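Local coordinates for Lmo2125 protein (Listeria monocytogenes serovar 1/2a, PDB 5TU0), which binds maltose as the probable membrane-attached solute-binding component of a bacterial carbohydrate transport system, at residues Glu149-Asp162 against Trp205-Asn217. The protein carries 2 engineered substitutions. Sequence-based numbering, arbitrary orientation.
Sequences EKGKNTGFLAKWTD and WFQDVWPKGMQDN
K152 and V209 bring the backbones closest, CA to CA 5.0 Å, where a type II turn over E149-K152 meets the end of helix 193-208. N153 N donates to V209 O at 2.9 Å, the one backbone-to-backbone hydrogen bond across the contact, and K152 CA-H leans on the same oxygen. Strand 156-157, which pairs in parallel with strand 235-238, then runs past W210 to the type I turn K159-D162, where D162, near a bound glucose unit, brings one end close to the maltose site.

The W210 indole carries the centre. W210 NE1 donates to F156 O (2.7 Å), the oxygen lying 20° out of the ring plane, so the indole is tethered to the strand at its pyrrole edge. M214 CE, brought round by bends at chi2 and chi3, sits over the rim of one indole face and W205 CB over the rim of the opposite one. F156 and W160 both turn their edges to the face of W205: F156 meets the six-membered ring at 74° between planes, W160 the five-membered ring at 88°. W160 CE3 also reaches W210 CH2 at 3.5 Å, an oblique approach, while W160 NE1 hydrogen-bonds to Y267 OH.

Polar bonds flank this cluster. E149, extended beyond CG, gives the syn lone pair of OE1 to K212 N (2.8 Å), and its OE2 reaches G213 N through water 1. Towards the other end, N217 ND2 donates almost straight to T161 OG1 at 2.7 Å, with the hydroxyl in the amide plane; water 3 links OG1 to M214 O.

The chemistry is that of an aromatic core with polar bonds at its borders, joining strand and helix end within one lobe. The E149 carboxylate accepts K212 N-H directly and a water held by G213 N, at the start of the 3-10 segment 212-215, which would probably favour its negative charge.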
loop_
_atom_site.group_PDB
_atom_site.type_symbol
_atom_site.label_atom_id
_atom_site.label_comp_id
_atom_site.label_asym_id
_atom_site.label_seq_id
_atom_site.Cartn_x
_atom_site.Cartn_y
_atom_site.Cartn_z
ATOM N N GLU A 149 -17.810 -11.925 -25.431
ATOM C CA GLU A 149 -18.766 -10.866 -25.082
ATOM C C GLU A 149 -18.596 -9.736 -26.085
ATOM O O GLU A 149 -17.537 -9.085 -26.133
ATOM C CB GLU A 149 -18.537 -10.358 -23.648
ATOM C CG GLU A 149 -18.698 -11.449 -22.600
ATOM C CD GLU A 149 -18.426 -10.984 -21.167
ATOM O OE1 GLU A 149 -18.459 -9.758 -20.889
ATOM O OE2 GLU A 149 -18.187 -11.872 -20.309
ATOM N N LYS A 150 -19.652 -9.491 -26.858
ATOM C CA LYS A 150 -19.614 -8.515 -27.952
ATOM C C LYS A 150 -19.183 -7.120 -27.560
ATOM O O LYS A 150 -19.809 -6.494 -26.725
ATOM C CB LYS A 150 -20.975 -8.421 -28.650
ATOM C CG LYS A 150 -20.999 -7.402 -29.785
ATOM C CD LYS A 150 -22.211 -7.570 -30.694
ATOM C CE LYS A 150 -22.168 -6.541 -31.809
ATOM N NZ LYS A 150 -23.292 -6.696 -32.769
ATOM N N GLY A 151 -18.123 -6.646 -28.204
ATOM C CA GLY A 151 -17.599 -5.309 -27.999
ATOM C C GLY A 151 -16.820 -5.084 -26.713
ATOM O O GLY A 151 -16.563 -3.954 -26.370
ATOM N N LYS A 152 -16.424 -6.145 -26.020
ATOM C CA LYS A 152 -15.670 -5.988 -24.768
ATOM C C LYS A 152 -14.192 -6.194 -25.068
ATOM O O LYS A 152 -13.823 -6.859 -26.065
ATOM C CB LYS A 152 -16.190 -6.938 -23.683
ATOM C CG LYS A 152 -17.707 -6.868 -23.478
ATOM C CD LYS A 152 -18.190 -5.449 -23.213
ATOM C CE LYS A 152 -19.684 -5.404 -22.989
ATOM N NZ LYS A 152 -20.115 -4.039 -22.610
ATOM N N ASN A 153 -13.353 -5.611 -24.214
ATOM C CA ASN A 153 -11.924 -5.559 -24.466
ATOM C C ASN A 153 -11.144 -5.611 -23.157
ATOM O O ASN A 153 -11.592 -5.093 -22.149
ATOM C CB ASN A 153 -11.660 -4.259 -25.261
ATOM C CG ASN A 153 -10.217 -4.118 -25.735
ATOM O OD1 ASN A 153 -9.332 -3.780 -24.952
ATOM N ND2 ASN A 153 -9.994 -4.310 -27.043
ATOM N N THR A 154 -9.977 -6.261 -23.194
ATOM C CA THR A 154 -9.119 -6.417 -22.024
ATOM C C THR A 154 -7.789 -5.694 -22.181
ATOM O O THR A 154 -6.823 -6.039 -21.488
ATOM C CB THR A 154 -8.850 -7.924 -21.728
ATOM O OG1 THR A 154 -8.264 -8.561 -22.886
ATOM C CG2 THR A 154 -10.145 -8.638 -21.352
ATOM N N GLY A 155 -7.737 -4.700 -23.078
ATOM C CA GLY A 155 -6.517 -3.918 -23.320
ATOM C C GLY A 155 -5.928 -3.405 -22.018
ATOM O O GLY A 155 -4.727 -3.574 -21.748
ATOM N N PHE A 156 -6.789 -2.796 -21.218
ATOM C CA PHE A 156 -6.434 -2.293 -19.887
ATOM C C PHE A 156 -7.430 -2.857 -18.881
ATOM O O PHE A 156 -8.640 -2.868 -19.150
ATOM C CB PHE A 156 -6.476 -0.762 -19.849
ATOM C CG PHE A 156 -6.494 -0.195 -18.454
ATOM C CD1 PHE A 156 -5.365 -0.238 -17.668
ATOM C CD2 PHE A 156 -7.651 0.373 -17.925
ATOM C CE1 PHE A 156 -5.379 0.270 -16.369
ATOM C CE2 PHE A 156 -7.665 0.896 -16.633
ATOM C CZ PHE A 156 -6.534 0.840 -15.861
ATOM N N LEU A 157 -6.929 -3.318 -17.727
ATOM C CA LEU A 157 -7.803 -3.816 -16.664
ATOM C C LEU A 157 -7.361 -3.264 -15.332
ATOM O O LEU A 157 -6.164 -3.114 -15.098
ATOM C CB LEU A 157 -7.759 -5.341 -16.572
ATOM C CG LEU A 157 -8.174 -6.153 -17.802
ATOM C CD1 LEU A 157 -7.834 -7.624 -17.598
ATOM C CD2 LEU A 157 -9.650 -5.960 -18.110
ATOM N N ALA A 158 -8.326 -2.973 -14.470
ATOM C CA ALA A 158 -8.052 -2.546 -13.073
ATOM C C ALA A 158 -9.167 -3.087 -12.179
ATOM O O ALA A 158 -10.342 -3.033 -12.546
ATOM C CB ALA A 158 -7.959 -1.040 -12.970
ATOM N N LYS A 159 -8.797 -3.603 -11.006
ATOM C CA LYS A 159 -9.769 -4.189 -10.082
ATOM C C LYS A 159 -10.548 -3.092 -9.343
ATOM O O LYS A 159 -10.495 -2.975 -8.094
ATOM C CB LYS A 159 -9.042 -5.108 -9.095
ATOM C CG LYS A 159 -9.950 -6.043 -8.317
ATOM C CD LYS A 159 -9.235 -6.652 -7.117
ATOM C CE LYS A 159 -10.179 -7.513 -6.296
ATOM N NZ LYS A 159 -9.580 -7.896 -4.987
ATOM N N TRP A 160 -11.308 -2.311 -10.097
ATOM C CA TRP A 160 -12.004 -1.192 -9.502
ATOM C C TRP A 160 -13.185 -1.502 -8.565
ATOM O O TRP A 160 -13.682 -0.586 -7.913
ATOM C CB TRP A 160 -12.353 -0.111 -10.535
ATOM C CG TRP A 160 -11.154 0.703 -11.012
ATOM C CD1 TRP A 160 -9.976 0.937 -10.339
ATOM C CD2 TRP A 160 -11.098 1.516 -12.188
ATOM N NE1 TRP A 160 -9.174 1.783 -11.060
ATOM C CE2 TRP A 160 -9.840 2.158 -12.198
ATOM C CE3 TRP A 160 -11.977 1.736 -13.250
ATOM C CZ2 TRP A 160 -9.442 3.004 -13.237
ATOM C CZ3 TRP A 160 -11.581 2.563 -14.280
ATOM C CH2 TRP A 160 -10.326 3.192 -14.265
ATOM N N THR A 161 -13.594 -2.767 -8.454
ATOM C CA THR A 161 -14.616 -3.136 -7.464
ATOM C C THR A 161 -13.999 -3.106 -6.062
ATOM O O THR A 161 -14.715 -3.045 -5.068
ATOM C CB THR A 161 -15.215 -4.532 -7.692
ATOM O OG1 THR A 161 -14.164 -5.499 -7.833
ATOM C CG2 THR A 161 -16.072 -4.540 -8.942
ATOM N N ASP A 162 -12.669 -3.189 -6.003
ATOM C CA ASP A 162 -11.922 -3.180 -4.752
ATOM C C ASP A 162 -11.534 -1.721 -4.452
ATOM O O ASP A 162 -10.757 -1.101 -5.194
ATOM C CB ASP A 162 -10.688 -4.086 -4.902
ATOM C CG ASP A 162 -9.935 -4.314 -3.594
ATOM O OD1 ASP A 162 -9.873 -3.406 -2.747
ATOM O OD2 ASP A 162 -9.348 -5.409 -3.449
ATOM N N TRP A 205 -15.938 2.396 -17.796
ATOM C CA TRP A 205 -15.115 1.215 -18.097
ATOM C C TRP A 205 -15.896 -0.075 -17.832
ATOM O O TRP A 205 -15.935 -0.968 -18.683
ATOM C CB TRP A 205 -13.801 1.230 -17.318
ATOM C CG TRP A 205 -12.769 2.165 -17.919
ATOM C CD1 TRP A 205 -12.619 3.513 -17.673
ATOM C CD2 TRP A 205 -11.741 1.811 -18.858
ATOM N NE1 TRP A 205 -11.567 4.010 -18.419
ATOM C CE2 TRP A 205 -11.014 2.988 -19.151
ATOM C CE3 TRP A 205 -11.374 0.615 -19.493
ATOM C CZ2 TRP A 205 -9.932 3.000 -20.046
ATOM C CZ3 TRP A 205 -10.312 0.627 -20.380
ATOM C CH2 TRP A 205 -9.591 1.821 -20.634
ATOM N N PHE A 206 -16.540 -0.163 -16.670
ATOM C CA PHE A 206 -17.359 -1.358 -16.344
ATOM C C PHE A 206 -18.479 -1.631 -17.332
ATOM O O PHE A 206 -18.680 -2.787 -17.763
ATOM C CB PHE A 206 -18.005 -1.209 -14.963
ATOM C CG PHE A 206 -17.062 -1.443 -13.842
ATOM C CD1 PHE A 206 -16.570 -2.712 -13.622
ATOM C CD2 PHE A 206 -16.710 -0.416 -12.968
ATOM C CE1 PHE A 206 -15.718 -2.970 -12.575
ATOM C CE2 PHE A 206 -15.836 -0.662 -11.930
ATOM C CZ PHE A 206 -15.346 -1.941 -11.722
ATOM N N GLN A 207 -19.194 -0.565 -17.691
ATOM C CA GLN A 207 -20.385 -0.677 -18.522
ATOM C C GLN A 207 -20.143 -0.704 -20.044
ATOM O O GLN A 207 -20.860 -1.412 -20.759
ATOM C CB GLN A 207 -21.378 0.428 -18.133
ATOM C CG GLN A 207 -22.002 0.217 -16.756
ATOM C CD GLN A 207 -22.987 -0.956 -16.731
ATOM O OE1 GLN A 207 -23.860 -1.060 -17.595
ATOM N NE2 GLN A 207 -22.862 -1.833 -15.728
ATOM N N ASP A 208 -19.123 0.015 -20.527
ATOM C CA ASP A 208 -18.865 0.116 -21.976
ATOM C C ASP A 208 -17.692 -0.664 -22.536
ATOM O O ASP A 208 -17.629 -0.870 -23.746
ATOM C CB ASP A 208 -18.611 1.578 -22.365
ATOM C CG ASP A 208 -19.740 2.502 -21.982
ATOM O OD1 ASP A 208 -20.844 2.037 -21.684
ATOM O OD2 ASP A 208 -19.509 3.718 -21.988
ATOM N N VAL A 209 -16.766 -1.091 -21.703
ATOM C CA VAL A 209 -15.540 -1.703 -22.210
ATOM C C VAL A 209 -15.277 -3.107 -21.689
ATOM O O VAL A 209 -15.018 -4.024 -22.439
ATOM C CB VAL A 209 -14.330 -0.841 -21.749
ATOM C CG1 VAL A 209 -12.991 -1.477 -22.115
ATOM C CG2 VAL A 209 -14.428 0.571 -22.292
ATOM N N TRP A 210 -15.350 -3.273 -20.379
ATOM C CA TRP A 210 -14.925 -4.523 -19.790
ATOM C C TRP A 210 -15.842 -5.753 -19.834
ATOM O O TRP A 210 -17.072 -5.634 -19.858
ATOM C CB TRP A 210 -14.523 -4.288 -18.328
ATOM C CG TRP A 210 -13.295 -3.507 -18.144
ATOM C CD1 TRP A 210 -12.208 -3.444 -18.987
ATOM C CD2 TRP A 210 -12.924 -2.783 -16.963
ATOM N NE1 TRP A 210 -11.222 -2.659 -18.425
ATOM C CE2 TRP A 210 -11.638 -2.244 -17.188
ATOM C CE3 TRP A 210 -13.577 -2.496 -15.758
ATOM C CZ2 TRP A 210 -10.983 -1.456 -16.242
ATOM C CZ3 TRP A 210 -12.910 -1.698 -14.805
ATOM C CH2 TRP A 210 -11.637 -1.192 -15.065
ATOM N N PRO A 211 -15.220 -6.946 -19.822
ATOM C CA PRO A 211 -15.952 -8.189 -19.676
ATOM C C PRO A 211 -16.728 -8.162 -18.354
ATOM O O PRO A 211 -16.271 -7.525 -17.369
ATOM C CB PRO A 211 -14.849 -9.252 -19.608
ATOM C CG PRO A 211 -13.692 -8.662 -20.293
ATOM C CD PRO A 211 -13.786 -7.183 -20.060
ATOM N N LYS A 212 -17.873 -8.836 -18.346
ATOM C CA LYS A 212 -18.760 -8.910 -17.181
ATOM C C LYS A 212 -18.052 -9.366 -15.928
ATOM O O LYS A 212 -18.339 -8.872 -14.834
ATOM C CB LYS A 212 -19.937 -9.849 -17.459
ATOM C CG LYS A 212 -21.038 -9.813 -16.416
ATOM C CD LYS A 212 -21.594 -8.410 -16.296
ATOM C CE LYS A 212 -22.892 -8.375 -15.533
ATOM N NZ LYS A 212 -23.396 -6.979 -15.453
ATOM N N GLY A 213 -17.109 -10.283 -16.085
ATOM C CA GLY A 213 -16.330 -10.777 -14.949
ATOM C C GLY A 213 -15.630 -9.708 -14.118
ATOM O O GLY A 213 -15.329 -9.942 -12.956
ATOM N N MET A 214 -15.374 -8.530 -14.698
ATOM C CA MET A 214 -14.701 -7.458 -13.943
ATOM C C MET A 214 -15.556 -6.888 -12.783
ATOM O O MET A 214 -15.015 -6.254 -11.847
ATOM C CB MET A 214 -14.241 -6.328 -14.886
ATOM C CG MET A 214 -13.096 -6.722 -15.796
ATOM S SD MET A 214 -11.564 -7.053 -14.905
ATOM C CE MET A 214 -11.151 -5.394 -14.404
ATOM N N GLN A 215 -16.865 -7.126 -12.835
ATOM C CA GLN A 215 -17.797 -6.654 -11.802
ATOM C C GLN A 215 -17.939 -7.579 -10.589
ATOM O O GLN A 215 -18.506 -7.159 -9.578
ATOM C CB GLN A 215 -19.176 -6.427 -12.415
ATOM C CG GLN A 215 -19.159 -5.359 -13.496
ATOM C CD GLN A 215 -20.477 -5.235 -14.225
ATOM O OE1 GLN A 215 -21.543 -5.434 -13.647
ATOM N NE2 GLN A 215 -20.409 -4.892 -15.511
ATOM N N ASP A 216 -17.454 -8.822 -10.692
ATOM C CA ASP A 216 -17.540 -9.812 -9.607
ATOM C C ASP A 216 -16.296 -9.669 -8.747
ATOM O O ASP A 216 -15.256 -10.258 -9.032
ATOM C CB ASP A 216 -17.667 -11.230 -10.189
ATOM C CG ASP A 216 -17.986 -12.293 -9.138
ATOM O OD1 ASP A 216 -18.419 -11.965 -8.027
ATOM O OD2 ASP A 216 -17.824 -13.484 -9.457
ATOM N N ASN A 217 -16.409 -8.886 -7.684
ATOM C CA ASN A 217 -15.251 -8.615 -6.836
ATOM C C ASN A 217 -14.570 -9.876 -6.314
ATOM O O ASN A 217 -13.352 -9.927 -6.236
ATOM C CB ASN A 217 -15.616 -7.737 -5.654
ATOM C CG ASN A 217 -14.396 -7.325 -4.853
ATOM O OD1 ASN A 217 -14.184 -7.809 -3.740
ATOM N ND2 ASN A 217 -13.558 -6.490 -5.435
HETATM O O HOH W 1 -16.928 -11.995 -18.180
HETATM O O HOH W 2 -18.891 -4.009 -20.141
HETATM O O HOH W 3 -13.007 -5.292 -10.329
#